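Local coordinates for protein yesU (Bacillus subtilis, PDB 1OQ1) that is of unknown function but adopts a galectin-like beta-sandwich fold, and as a member of the concanavalin clan may be related to carbohydrate-active proteins, at residues G89-D94 and K197-F202; R98-T101 and E106-S109. One frame throughout, in Å; residues are numbered along the deposited sequence.

Contact 1. Residues G89-D94 and K197-F202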
loop_
_atom_site.group_PDB
_atom_site.type_symbol
_atom_site.label_atom_id
_atom_site.label_comp_id
_atom_site.label_asym_id
_atom_site.label_seq_id
_atom_site.Cartn_x
_atom_site.Cartn_y
_atom_site.Cartn_z
ATOM N N GLY A 89 -4.249 -4.156 -19.138
ATOM C CA GLY A 89 -3.118 -5.009 -18.820
ATOM C C GLY A 89 -1.763 -4.391 -19.097
ATOM O O GLY A 89 -0.745 -5.074 -19.018
ATOM N N GLU A 90 -1.733 -3.101 -19.415
ATOM C CA GLU A 90 -0.468 -2.434 -19.695
ATOM C C GLU A 90 0.386 -2.280 -18.440
ATOM O O GLU A 90 -0.132 -2.220 -17.317
ATOM C CB GLU A 90 -0.701 -1.039 -20.293
ATOM C CG GLU A 90 -1.641 -0.999 -21.482
ATOM C CD GLU A 90 -3.054 -0.613 -21.092
ATOM O OE1 GLU A 90 -3.577 -1.175 -20.105
ATOM O OE2 GLU A 90 -3.643 0.251 -21.775
ATOM N N ASP A 91 1.700 -2.225 -18.639
ATOM C CA ASP A 91 2.628 -2.022 -17.536
ATOM C C ASP A 91 2.243 -0.663 -16.964
ATOM O O ASP A 91 2.011 0.286 -17.715
ATOM C CB ASP A 91 4.066 -1.965 -18.051
ATOM C CG ASP A 91 5.070 -1.751 -16.941
ATOM O OD1 ASP A 91 5.429 -2.741 -16.265
ATOM O OD2 ASP A 91 5.492 -0.593 -16.735
ATOM N N LEU A 92 2.182 -0.555 -15.643
ATOM C CA LEU A 92 1.792 0.706 -15.022
ATOM C C LEU A 92 2.583 1.922 -15.504
ATOM O O LEU A 92 2.121 3.057 -15.382
ATOM C CB LEU A 92 1.924 0.605 -13.503
ATOM C CG LEU A 92 1.072 1.610 -12.731
ATOM C CD1 LEU A 92 -0.403 1.269 -12.918
ATOM C CD2 LEU A 92 1.430 1.562 -11.264
ATOM N N PHE A 93 3.771 1.697 -16.054
ATOM C CA PHE A 93 4.582 2.820 -16.504
ATOM C C PHE A 93 4.687 2.951 -18.017
ATOM O O PHE A 93 5.531 3.690 -18.530
ATOM C CB PHE A 93 5.965 2.733 -15.859
ATOM C CG PHE A 93 5.911 2.640 -14.360
ATOM C CD1 PHE A 93 5.283 3.635 -13.613
ATOM C CD2 PHE A 93 6.432 1.536 -13.696
ATOM C CE1 PHE A 93 5.171 3.528 -12.228
ATOM C CE2 PHE A 93 6.323 1.420 -12.308
ATOM C CZ PHE A 93 5.691 2.418 -11.577
ATOM N N ASP A 94 3.816 2.241 -18.728
ATOM C CA ASP A 94 3.796 2.306 -20.184
ATOM C C ASP A 94 3.419 3.737 -20.557
ATOM O O ASP A 94 2.491 4.307 -19.988
ATOM C CB ASP A 94 2.764 1.327 -20.742
ATOM C CG ASP A 94 2.806 1.231 -22.255
ATOM O OD1 ASP A 94 2.603 2.261 -22.928
ATOM O OD2 ASP A 94 3.039 0.119 -22.772
ATOM N N LYS A 197 -1.590 -9.820 -11.177
ATOM C CA LYS A 197 -0.240 -9.282 -11.019
ATOM C C LYS A 197 -0.223 -7.762 -11.133
ATOM O O LYS A 197 -1.220 -7.150 -11.515
ATOM C CB LYS A 197 0.675 -9.872 -12.094
ATOM C CG LYS A 197 0.235 -9.527 -13.505
ATOM C CD LYS A 197 1.130 -10.159 -14.557
ATOM C CE LYS A 197 0.642 -9.814 -15.955
ATOM N NZ LYS A 197 1.469 -10.460 -17.013
ATOM N N GLY A 198 0.912 -7.152 -10.805
ATOM C CA GLY A 198 1.007 -5.704 -10.899
ATOM C C GLY A 198 2.035 -5.055 -9.993
ATOM O O GLY A 198 2.774 -5.732 -9.278
ATOM N N LYS A 199 2.079 -3.729 -10.016
ATOM C CA LYS A 199 3.030 -2.989 -9.199
ATOM C C LYS A 199 2.480 -2.741 -7.798
ATOM O O LYS A 199 1.270 -2.806 -7.569
ATOM C CB LYS A 199 3.338 -1.628 -9.826
ATOM C CG LYS A 199 3.627 -1.634 -11.317
ATOM C CD LYS A 199 4.937 -2.307 -11.663
ATOM C CE LYS A 199 5.267 -2.085 -13.143
ATOM N NZ LYS A 199 6.490 -2.823 -13.567
ATOM N N ILE A 200 3.390 -2.446 -6.877
ATOM C CA ILE A 200 3.042 -2.123 -5.498
ATOM C C ILE A 200 3.533 -0.695 -5.256
ATOM O O ILE A 200 4.651 -0.344 -5.642
ATOM C CB ILE A 200 3.729 -3.069 -4.499
ATOM C CG1 ILE A 200 3.143 -4.476 -4.646
ATOM C CG2 ILE A 200 3.548 -2.539 -3.074
ATOM C CD1 ILE A 200 3.819 -5.518 -3.800
ATOM N N GLY A 201 2.695 0.124 -4.631
ATOM C CA GLY A 201 3.068 1.504 -4.375
ATOM C C GLY A 201 2.689 1.988 -2.989
ATOM O O GLY A 201 1.765 1.464 -2.361
ATOM N N PHE A 202 3.403 3.010 -2.525
ATOM C CA PHE A 202 3.184 3.591 -1.210
ATOM C C PHE A 202 2.622 4.998 -1.319
ATOM O O PHE A 202 3.297 5.903 -1.812
ATOM C CB PHE A 202 4.507 3.632 -0.444
ATOM C CG PHE A 202 5.037 2.277 -0.086
ATOM C CD1 PHE A 202 4.834 1.750 1.189
ATOM C CD2 PHE A 202 5.693 1.501 -1.036
ATOM C CE1 PHE A 202 5.276 0.471 1.511
ATOM C CE2 PHE A 202 6.141 0.216 -0.723
ATOM C CZ PHE A 202 5.930 -0.297 0.553
HETATM O O HOH W 1 7.887 -0.864 -15.680
#
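D91 and K199 meet in a salt bridge of 2.9 Å between D91 OD1 and K199 NZ. The ammonium reaches OD1 on its syn side, 18° from the carboxylate plane, and the two side chains cross at about a right angle. Water 1 closes a second path, donating to D91 OD2 at 2.6 Å and accepting from K199 NZ at 3.2 Å. NZ is also hydrogen-bonded to P56 O and T58 OG1; with four partners for three N-H, the bonds must be partly shared.

The same D91 OD2 accepts from the backbone N of F93 at 2.9 Å, an Asx turn laid over the type I turn D91-D94, which D94 N to D91 O closes.

Along the apolar lysine stem, K199 CG, anti to the carbonyl carbon (chi1 -46°), lies 3.6 Å from L92 CB and 3.9 Å from L92 CD2; the bend at chi2 (-69°) then turns CD and CE toward D91 and F93. Further out, K199 CE lies 3.8 Å from F93 CE2, an oblique approach to the ring.

Strand 199-205 pairs with strands 51-54 and 76-86; the contact thus fastens a loop turn onto an inner strand of the seven-stranded sheet in a galectin-like sandwich.

Contact 2. Residues R98-T101 and E106-S109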
loop_
_atom_site.group_PDB
_atom_site.type_symbol
_atom_site.label_atom_id
_atom_site.label_comp_id
_atom_site.label_asym_id
_atom_site.label_seq_id
_atom_site.Cartn_x
_atom_site.Cartn_y
_atom_site.Cartn_z
ATOM N N ARG A 98 -2.262 7.624 -19.130
ATOM C CA ARG A 98 -2.300 9.024 -18.738
ATOM C C ARG A 98 -1.332 9.307 -17.591
ATOM O O ARG A 98 -1.111 8.461 -16.722
ATOM C CB ARG A 98 -3.724 9.425 -18.334
ATOM C CG ARG A 98 -4.716 9.413 -19.493
ATOM C CD ARG A 98 -5.971 10.214 -19.174
ATOM N NE ARG A 98 -6.884 9.521 -18.269
ATOM C CZ ARG A 98 -7.671 8.512 -18.627
ATOM N NH1 ARG A 98 -7.662 8.070 -19.877
ATOM N NH2 ARG A 98 -8.482 7.952 -17.737
ATOM N N LYS A 99 -0.744 10.498 -17.609
ATOM C CA LYS A 99 0.197 10.907 -16.574
ATOM C C LYS A 99 -0.506 10.962 -15.227
ATOM O O LYS A 99 -1.683 11.307 -15.144
ATOM C CB LYS A 99 0.779 12.286 -16.902
ATOM C CG LYS A 99 1.567 12.322 -18.196
ATOM C CD LYS A 99 1.842 13.744 -18.669
ATOM C CE LYS A 99 2.783 14.487 -17.745
ATOM N NZ LYS A 99 3.132 15.816 -18.321
ATOM N N ARG A 100 0.224 10.620 -14.173
ATOM C CA ARG A 100 -0.324 10.639 -12.827
ATOM C C ARG A 100 0.541 11.554 -11.973
ATOM O O ARG A 100 1.762 11.613 -12.153
ATOM C CB ARG A 100 -0.354 9.218 -12.257
ATOM C CG ARG A 100 -1.239 8.259 -13.051
ATOM C CD ARG A 100 -1.251 6.889 -12.399
ATOM N NE ARG A 100 0.096 6.332 -12.364
ATOM C CZ ARG A 100 0.596 5.508 -13.276
ATOM N NH1 ARG A 100 -0.141 5.117 -14.309
ATOM N NH2 ARG A 100 1.856 5.100 -13.170
ATOM N N THR A 101 -0.094 12.264 -11.045
ATOM C CA THR A 101 0.600 13.222 -10.195
ATOM C C THR A 101 0.292 13.096 -8.705
ATOM O O THR A 101 0.515 14.034 -7.942
ATOM C CB THR A 101 0.250 14.657 -10.623
ATOM O OG1 THR A 101 -1.155 14.879 -10.435
ATOM C CG2 THR A 101 0.593 14.874 -12.086
ATOM N N GLU A 106 -6.902 10.023 -10.136
ATOM C CA GLU A 106 -6.099 9.465 -11.220
ATOM C C GLU A 106 -5.876 7.979 -10.981
ATOM O O GLU A 106 -5.598 7.223 -11.908
ATOM C CB GLU A 106 -4.741 10.162 -11.295
ATOM C CG GLU A 106 -4.820 11.675 -11.377
ATOM C CD GLU A 106 -3.461 12.331 -11.245
ATOM O OE1 GLU A 106 -2.635 11.823 -10.459
ATOM O OE2 GLU A 106 -3.225 13.360 -11.911
ATOM N N TYR A 107 -6.012 7.567 -9.724
ATOM C CA TYR A 107 -5.800 6.180 -9.347
ATOM C C TYR A 107 -7.079 5.363 -9.218
ATOM O O TYR A 107 -7.095 4.197 -9.594
ATOM C CB TYR A 107 -5.003 6.125 -8.041
ATOM C CG TYR A 107 -3.684 6.852 -8.153
ATOM C CD1 TYR A 107 -2.523 6.187 -8.559
ATOM C CD2 TYR A 107 -3.615 8.227 -7.942
ATOM C CE1 TYR A 107 -1.326 6.883 -8.758
ATOM C CE2 TYR A 107 -2.436 8.928 -8.138
ATOM C CZ TYR A 107 -1.297 8.255 -8.549
ATOM O OH TYR A 107 -0.146 8.972 -8.778
ATOM N N HIS A 108 -8.150 5.959 -8.702
ATOM C CA HIS A 108 -9.391 5.200 -8.560
ATOM C C HIS A 108 -10.394 5.390 -9.690
ATOM O O HIS A 108 -11.315 4.582 -9.843
ATOM C CB HIS A 108 -10.053 5.478 -7.194
ATOM C CG HIS A 108 -10.479 6.898 -6.978
ATOM N ND1 HIS A 108 -11.438 7.518 -7.750
ATOM C CD2 HIS A 108 -10.130 7.795 -6.024
ATOM C CE1 HIS A 108 -11.665 8.731 -7.279
ATOM N NE2 HIS A 108 -10.884 8.925 -6.231
ATOM N N SER A 109 -10.202 6.435 -10.491
ATOM C CA SER A 109 -11.092 6.729 -11.612
ATOM C C SER A 109 -10.302 7.154 -12.853
ATOM O O SER A 109 -10.692 8.090 -13.559
ATOM C CB SER A 109 -12.074 7.843 -11.223
ATOM O OG SER A 109 -12.849 7.480 -10.090
#
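E106 OE1 is gripped by two backbone N-H groups, those of T101 and T103. The T101 N to E106 OE1 bond is short and nearly straight, 2.6 Å with an angle of 170° at the hydrogen. These bonds tie the loop after strand 76-86 to the short helix 105-108 on the surface of the galectin-like sandwich.

The carboxylate uses its other oxygen as well: T101 OG1 donates to E106 OE2 at 3.0 Å. Both oxygens are approached on their syn sides, with T101 N lying 25° out of the carboxylate plane, so one residue's amide and hydroxyl together fix the rotation of the group. The glutamate, extended beyond CG, spans the gap between helix and loop, and its side chain crosses that of T101 at about a right angle. T101 OG1 is also bonded to T103 OG1.

Beside this polar pair, R100 passes across Y107 at about a right angle. The guanidinium and ring planes stand 56° apart, so the two groups are not stacked flat. Their charged and polar ends share E28: R100 NH2 makes a salt bridge with E28 OE2, and Y107 OH is hydrogen-bonded to E28 OE1. The aliphatic part of the arginine meets the tyrosine directly, with R100 CD 3.6 Å from Y107 CE1 and R100 CB 3.5 Å from Y107 OH.

In the fold
Contact 2 lies in sequence within the 102 residues that separate the two segments of contact 1, several strands included, and the centres of the two are about 12 Å apart on the same side of the chain's centre. They join directly through R100, whose NH2 is 3.0 Å from L92 O, a probable hydrogen bond, and packs 3.8 Å from F93 CD1. Both 89-94 and 98-101 lie in the one loop between strand 76-86 and helix 105-108, held at one end on strand 199-205 and at the other on the helix. W54 of strand 51-54 is a common neighbour, touched by L92 and K199 in contact 1 and by Y107 in contact 2.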